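Local structure of transcriptional regulator, LacI family (Lactobacillus brevis, 3JY6) at residues A[93-96]-A[101-104]; A[103-108]-A[232-237]. The protein probably binds operator DNA as a LacI-family transcription regulator, this chain being its periplasmic-binding-protein-like core without the DNA-binding headpiece. One frame throughout, in Å; residues are numbered along the deposited sequence.

Contact 1 (A[93-96]-A[101-104])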
ATOM      1  N   ARG A  93       9.428 -14.326   8.563  1.00 27.99           N
ATOM      2  CA  ARG A  93       8.909 -15.678   8.411  1.00 31.54           C
ATOM      3  C   ARG A  93       8.875 -16.597   9.610  1.00 32.37           C
ATOM      4  O   ARG A  93       8.049 -17.500   9.659  1.00 36.07           O
ATOM      5  CB  ARG A  93       9.647 -16.388   7.274  1.00 33.00           C
ATOM      6  CG  ARG A  93       9.056 -16.116   5.901  1.00 35.52           C
ATOM      7  CD  ARG A  93       7.725 -16.828   5.767  1.00 39.23           C
ATOM      8  NE  ARG A  93       7.849 -18.248   6.105  1.00 43.29           N
ATOM      9  CZ  ARG A  93       8.367 -19.177   5.304  1.00 43.93           C
ATOM     10  NH1 ARG A  93       8.814 -18.850   4.094  1.00 42.65           N
ATOM     11  NH2 ARG A  93       8.448 -20.435   5.721  1.00 44.24           N
ATOM     12  N   GLU A  94       9.758 -16.393  10.573  1.00 33.21           N
ATOM     13  CA  GLU A  94       9.785 -17.266  11.738  1.00 34.59           C
ATOM     14  C   GLU A  94       9.863 -18.722  11.261  1.00 33.74           C
ATOM     15  O   GLU A  94       9.010 -19.545  11.585  1.00 32.03           O
ATOM     16  CB  GLU A  94       8.534 -17.079  12.597  1.00 37.87           C
ATOM     17  CG  GLU A  94       8.746 -17.480  14.058  1.00 41.73           C
ATOM     18  CD  GLU A  94       9.157 -16.307  14.931  1.00 42.79           C
ATOM     19  OE1 GLU A  94       8.268 -15.530  15.346  1.00 43.78           O
ATOM     20  OE2 GLU A  94      10.369 -16.152  15.195  1.00 44.26           O
ATOM     21  N   MET A  95      10.893 -19.011  10.470  1.00 33.71           N
ATOM     22  CA  MET A  95      11.141 -20.350   9.934  1.00 32.96           C
ATOM     23  C   MET A  95      12.178 -21.014  10.839  1.00 31.64           C
ATOM     24  O   MET A  95      13.186 -20.395  11.174  1.00 31.71           O
ATOM     25  CB  MET A  95      11.720 -20.227   8.524  1.00 31.18           C
ATOM     26  CG  MET A  95      11.473 -21.417   7.611  1.00 32.73           C
ATOM     27  SD  MET A  95      12.616 -21.445   6.198  1.00 27.80           S
ATOM     28  CE  MET A  95      12.623 -19.743   5.675  1.00 31.44           C
ATOM     29  N   ASP A  96      11.952 -22.254  11.258  1.00 30.74           N
ATOM     30  CA  ASP A  96      12.959 -22.898  12.098  1.00 30.08           C
ATOM     31  C   ASP A  96      13.910 -23.684  11.198  1.00 27.58           C
ATOM     32  O   ASP A  96      13.530 -24.141  10.125  1.00 27.88           O
ATOM     33  CB  ASP A  96      12.310 -23.828  13.136  1.00 33.15           C
ATOM     34  CG  ASP A  96      11.739 -25.086  12.520  1.00 34.54           C
ATOM     35  OD1 ASP A  96      11.038 -24.971  11.494  1.00 36.14           O
ATOM     36  OD2 ASP A  96      11.983 -26.185  13.068  1.00 34.66           O
ATOM     37  N   PRO A 101      20.389 -16.522   6.313  1.00 14.88           N
ATOM     38  CA  PRO A 101      20.133 -15.590   7.421  1.00 13.39           C
ATOM     39  C   PRO A 101      18.692 -15.081   7.393  1.00 14.30           C
ATOM     40  O   PRO A 101      18.086 -14.988   6.323  1.00 12.76           O
ATOM     41  CB  PRO A 101      21.130 -14.456   7.166  1.00 14.41           C
ATOM     42  CG  PRO A 101      22.220 -15.098   6.313  1.00 15.47           C
ATOM     43  CD  PRO A 101      21.437 -16.009   5.406  1.00 13.37           C
ATOM     44  N   GLN A 102      18.152 -14.742   8.559  1.00 13.88           N
ATOM     45  CA  GLN A 102      16.784 -14.237   8.645  1.00 13.90           C
ATOM     46  C   GLN A 102      16.628 -12.990   9.492  1.00 13.31           C
ATOM     47  O   GLN A 102      17.358 -12.775  10.453  1.00 13.28           O
ATOM     48  CB  GLN A 102      15.852 -15.256   9.271  1.00 19.10           C
ATOM     49  CG  GLN A 102      15.629 -16.536   8.544  1.00 22.70           C
ATOM     50  CD  GLN A 102      14.820 -17.453   9.412  1.00 26.00           C
ATOM     51  OE1 GLN A 102      15.305 -17.936  10.445  1.00 23.98           O
ATOM     52  NE2 GLN A 102      13.565 -17.674   9.033  1.00 28.49           N
ATOM     53  N   VAL A 103      15.619 -12.204   9.141  1.00 14.00           N
ATOM     54  CA  VAL A 103      15.270 -10.996   9.862  1.00 13.36           C
ATOM     55  C   VAL A 103      13.818 -11.209  10.279  1.00 15.06           C
ATOM     56  O   VAL A 103      12.918 -11.334   9.437  1.00 14.15           O
ATOM     57  CB  VAL A 103      15.396  -9.743   8.966  1.00 13.77           C
ATOM     58  CG1 VAL A 103      14.970  -8.482   9.755  1.00 14.56           C
ATOM     59  CG2 VAL A 103      16.838  -9.605   8.485  1.00 10.22           C
ATOM     60  N   VAL A 104      13.589 -11.267  11.585  1.00 15.00           N
ATOM     61  CA  VAL A 104      12.251 -11.498  12.091  1.00 15.09           C
ATOM     62  C   VAL A 104      11.870 -10.597  13.263  1.00 16.71           C
ATOM     63  O   VAL A 104      12.699  -9.881  13.831  1.00 14.93           O
ATOM     64  CB  VAL A 104      12.089 -12.968  12.565  1.00 16.93           C
ATOM     65  CG1 VAL A 104      12.516 -13.936  11.476  1.00 15.47           C
ATOM     66  CG2 VAL A 104      12.912 -13.198  13.831  1.00 15.83           C
TER

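Contact 2 (A[103-108]-A[232-237])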
ATOM      1  N   VAL A 103      15.619 -12.204   9.141  1.00 14.00           N
ATOM      2  CA  VAL A 103      15.270 -10.996   9.862  1.00 13.36           C
ATOM      3  C   VAL A 103      13.818 -11.209  10.279  1.00 15.06           C
ATOM      4  O   VAL A 103      12.918 -11.334   9.437  1.00 14.15           O
ATOM      5  CB  VAL A 103      15.396  -9.743   8.966  1.00 13.77           C
ATOM      6  CG1 VAL A 103      14.970  -8.482   9.755  1.00 14.56           C
ATOM      7  CG2 VAL A 103      16.838  -9.605   8.485  1.00 10.22           C
ATOM      8  N   VAL A 104      13.589 -11.267  11.585  1.00 15.00           N
ATOM      9  CA  VAL A 104      12.251 -11.498  12.091  1.00 15.09           C
ATOM     10  C   VAL A 104      11.870 -10.597  13.263  1.00 16.71           C
ATOM     11  O   VAL A 104      12.699  -9.881  13.831  1.00 14.93           O
ATOM     12  CB  VAL A 104      12.089 -12.968  12.565  1.00 16.93           C
ATOM     13  CG1 VAL A 104      12.516 -13.936  11.476  1.00 15.47           C
ATOM     14  CG2 VAL A 104      12.912 -13.198  13.831  1.00 15.83           C
ATOM     15  N   THR A 105      10.597 -10.682  13.626  1.00 18.55           N
ATOM     16  CA  THR A 105      10.021  -9.939  14.743  1.00 20.98           C
ATOM     17  C   THR A 105       9.875 -10.920  15.915  1.00 21.78           C
ATOM     18  O   THR A 105       9.715 -12.121  15.710  1.00 21.64           O
ATOM     19  CB  THR A 105       8.599  -9.412  14.392  1.00 19.60           C
ATOM     20  OG1 THR A 105       8.666  -8.560  13.244  1.00 18.02           O
ATOM     21  CG2 THR A 105       7.996  -8.651  15.565  1.00 20.78           C
ATOM     22  N   ASP A 106       9.934 -10.406  17.139  1.00 24.63           N
ATOM     23  CA  ASP A 106       9.761 -11.236  18.334  1.00 25.52           C
ATOM     24  C   ASP A 106       8.245 -11.375  18.481  1.00 24.56           C
ATOM     25  O   ASP A 106       7.647 -10.808  19.391  1.00 24.97           O
ATOM     26  CB  ASP A 106      10.341 -10.519  19.554  1.00 27.19           C
ATOM     27  CG  ASP A 106       9.716  -9.143  19.769  1.00 29.46           C
ATOM     28  OD1 ASP A 106       9.644  -8.356  18.796  1.00 30.97           O
ATOM     29  OD2 ASP A 106       9.297  -8.851  20.908  1.00 30.79           O
ATOM     30  N   ASN A 107       7.638 -12.133  17.573  1.00 22.88           N
ATOM     31  CA  ASN A 107       6.189 -12.326  17.542  1.00 23.15           C
ATOM     32  C   ASN A 107       5.516 -12.793  18.824  1.00 23.61           C
ATOM     33  O   ASN A 107       4.469 -12.254  19.204  1.00 21.54           O
ATOM     34  CB  ASN A 107       5.835 -13.270  16.399  1.00 21.57           C
ATOM     35  CG  ASN A 107       6.106 -12.652  15.046  1.00 22.47           C
ATOM     36  OD1 ASN A 107       5.387 -11.752  14.614  1.00 20.56           O
ATOM     37  ND2 ASN A 107       7.156 -13.117  14.378  1.00 19.83           N
ATOM     38  N   PHE A 108       6.109 -13.795  19.474  1.00 24.55           N
ATOM     39  CA  PHE A 108       5.575 -14.337  20.725  1.00 25.70           C
ATOM     40  C   PHE A 108       5.697 -13.302  21.839  1.00 25.81           C
ATOM     41  O   PHE A 108       4.701 -12.947  22.473  1.00 26.47           O
ATOM     42  CB  PHE A 108       6.329 -15.610  21.126  1.00 25.07           C
ATOM     43  CG  PHE A 108       5.935 -16.154  22.478  1.00 27.47           C
ATOM     44  CD1 PHE A 108       4.709 -16.785  22.660  1.00 27.05           C
ATOM     45  CD2 PHE A 108       6.795 -16.026  23.571  1.00 26.61           C
ATOM     46  CE1 PHE A 108       4.338 -17.282  23.918  1.00 26.65           C
ATOM     47  CE2 PHE A 108       6.438 -16.516  24.824  1.00 26.62           C
ATOM     48  CZ  PHE A 108       5.203 -17.147  24.999  1.00 26.50           C
ATOM     49  N   ILE A 232       0.665  -2.175  17.801  1.00 20.65           N
ATOM     50  CA  ILE A 232       2.004  -2.759  17.752  1.00 21.06           C
ATOM     51  C   ILE A 232       2.608  -2.607  16.361  1.00 20.60           C
ATOM     52  O   ILE A 232       2.035  -3.068  15.375  1.00 19.28           O
ATOM     53  CB  ILE A 232       1.999  -4.253  18.104  1.00 22.24           C
ATOM     54  CG1 ILE A 232       1.269  -4.477  19.422  1.00 23.72           C
ATOM     55  CG2 ILE A 232       3.450  -4.738  18.257  1.00 22.21           C
ATOM     56  CD1 ILE A 232       0.795  -5.910  19.605  1.00 27.47           C
ATOM     57  N   THR A 233       3.761  -1.953  16.275  1.00 19.32           N
ATOM     58  CA  THR A 233       4.388  -1.753  14.976  1.00 20.80           C
ATOM     59  C   THR A 233       5.579  -2.668  14.833  1.00 19.27           C
ATOM     60  O   THR A 233       6.342  -2.839  15.777  1.00 17.53           O
ATOM     61  CB  THR A 233       4.882  -0.299  14.773  1.00 23.87           C
ATOM     62  OG1 THR A 233       5.958  -0.024  15.682  1.00 26.30           O
ATOM     63  CG2 THR A 233       3.753   0.690  15.040  1.00 26.36           C
ATOM     64  N   GLN A 234       5.726  -3.264  13.652  1.00 18.64           N
ATOM     65  CA  GLN A 234       6.855  -4.149  13.380  1.00 18.99           C
ATOM     66  C   GLN A 234       8.105  -3.443  12.854  1.00 18.34           C
ATOM     67  O   GLN A 234       9.158  -4.066  12.784  1.00 17.29           O
ATOM     68  CB  GLN A 234       6.458  -5.221  12.375  1.00 19.26           C
ATOM     69  CG  GLN A 234       5.903  -6.474  12.989  1.00 18.64           C
ATOM     70  CD  GLN A 234       5.480  -7.463  11.930  1.00 18.46           C
ATOM     71  OE1 GLN A 234       4.398  -7.349  11.337  1.00 16.47           O
ATOM     72  NE2 GLN A 234       6.341  -8.438  11.667  1.00 16.19           N
ATOM     73  N   ASN A 235       7.993  -2.159  12.494  1.00 18.30           N
ATOM     74  CA  ASN A 235       9.134  -1.402  11.962  1.00 18.77           C
ATOM     75  C   ASN A 235       9.562  -2.028  10.621  1.00 17.46           C
ATOM     76  O   ASN A 235      10.731  -2.342  10.433  1.00 17.32           O
ATOM     77  CB  ASN A 235      10.338  -1.486  12.920  1.00 21.44           C
ATOM     78  CG  ASN A 235      10.213  -0.575  14.127  1.00 27.70           C
ATOM     79  OD1 ASN A 235      10.735  -0.879  15.212  1.00 30.06           O
ATOM     80  ND2 ASN A 235       9.550   0.558  13.946  1.00 29.41           N
ATOM     81  N   PRO A 236       8.627  -2.212   9.682  1.00 16.62           N
ATOM     82  CA  PRO A 236       8.966  -2.811   8.384  1.00 17.49           C
ATOM     83  C   PRO A 236      10.115  -2.161   7.608  1.00 17.12           C
ATOM     84  O   PRO A 236      10.901  -2.855   6.954  1.00 14.12           O
ATOM     85  CB  PRO A 236       7.642  -2.767   7.621  1.00 18.62           C
ATOM     86  CG  PRO A 236       6.927  -1.595   8.248  1.00 20.96           C
ATOM     87  CD  PRO A 236       7.223  -1.776   9.709  1.00 16.57           C
ATOM     88  N   PHE A 237      10.216  -0.838   7.672  1.00 17.47           N
ATOM     89  CA  PHE A 237      11.299  -0.156   6.973  1.00 18.51           C
ATOM     90  C   PHE A 237      12.614  -0.650   7.576  1.00 18.63           C
ATOM     91  O   PHE A 237      13.571  -0.959   6.856  1.00 18.82           O
ATOM     92  CB  PHE A 237      11.211   1.368   7.156  1.00 18.51           C
ATOM     93  CG  PHE A 237      12.250   2.139   6.368  1.00 15.10           C
ATOM     94  CD1 PHE A 237      11.974   2.602   5.080  1.00 17.24           C
ATOM     95  CD2 PHE A 237      13.516   2.386   6.913  1.00 17.48           C
ATOM     96  CE1 PHE A 237      12.956   3.313   4.332  1.00 17.42           C
ATOM     97  CE2 PHE A 237      14.504   3.088   6.184  1.00 13.55           C
ATOM     98  CZ  PHE A 237      14.219   3.552   4.893  1.00 15.18           C
TER

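Contact 1 (A[93-96]-A[101-104])
Met95 lies across Gln102 at about a right angle, and this crossing is the close part of the contact. The side chain of Gln102 leaves with CG beside its backbone N (chi1 -64°) and runs extended beyond it, which brings the amide carbon CD to 3.8 Å from Met95 O. The amide thus rests against the main chain of the loop, while the Met95 side chain passes beside it with CB and the terminal CE. Two residues further along the strand, on the same face, Val104 CG1 meets the backbone at 3.8 Å from Glu94 N, an amide buried here with no polar partner in the model. Packing loosens beyond that point, toward the partly exposed Glu94 and Arg93: Glu94 OE2 stands 4.1 Å from Val104 CG2 and is engaged instead in a salt bridge to Lys260, while OE1 accepts a hydrogen bond from Asn107 ND2. Arg93 turns its guanidinium away to bond Ser71 O through NH1. Strand 102-104, in the parallel sheet of the N-terminal lobe, runs between strands 88-91 and 260-262; Val103 packs from its other face on helix 236-251, and the Glu94 side chain reaches helix 137-147 of the opposite lobe.

Contact 2 (A[103-108]-A[232-237])
Gln234 NE2 serves two acceptors, Thr105 OG1 across the contact and Asp92 OD1 outside it. The bond to Thr105 OG1 is 2.8 Å long and nearly straight, with an N-H...O angle of 174°, and the hydroxyl oxygen lies only 3° out of the amide plane of Gln234. Two acceptors on one nitrogen fix the rotation of the amide. Thr105 offers OG1 from a position beside its own backbone N (chi1 -59°), and its methyl CG2 sits 4.0 Å from Gln234 CG, so the two side chains, crossing at about a right angle, also touch through carbon. Met239 of helix 236-251 packs on both. These segments are two of the crossovers between the lobes of a periplasmic-binding-protein fold: each leaves a strand, turns, and enters a helix. Thr105 and Gln234 are their nearest pair in the hinge, CA atoms 6.7 Å apart, and the Gln234 side chain reaches across to Thr105. A leucine in place of Gln234 would remove the amide, and Thr105 OG1 and Asp92 OD1 would probably both be left without this donor, the two crossovers losing their polar tie. After Thr105 the chain makes an inverse gamma turn centred on Asp106, whose OD1 accepts a hydrogen bond from Ala265 N on a further crossover.

Contact 1 runs into contact 2 through Val103 and Val104, and their centres lie 11 Å apart. Contact 1 lies where strand 102-104 and the loop after strand 88-91 come up to the junction with the other lobe, whereas contact 2 is in the hinge itself. A direct polar link joins them: Glu94 OE1 is 2.8 Å from Asn107 ND2, a probable hydrogen bond from the loop of one lobe to the first turn of a helix of the other. Asp92, immediately before segment 93-96, adds a second connection through Gln234. Both Glu94 and Asn107 touch Thr138 and Glu141 of helix 137-147, at the junction between lobes, where effectors bind in relatives of this fold.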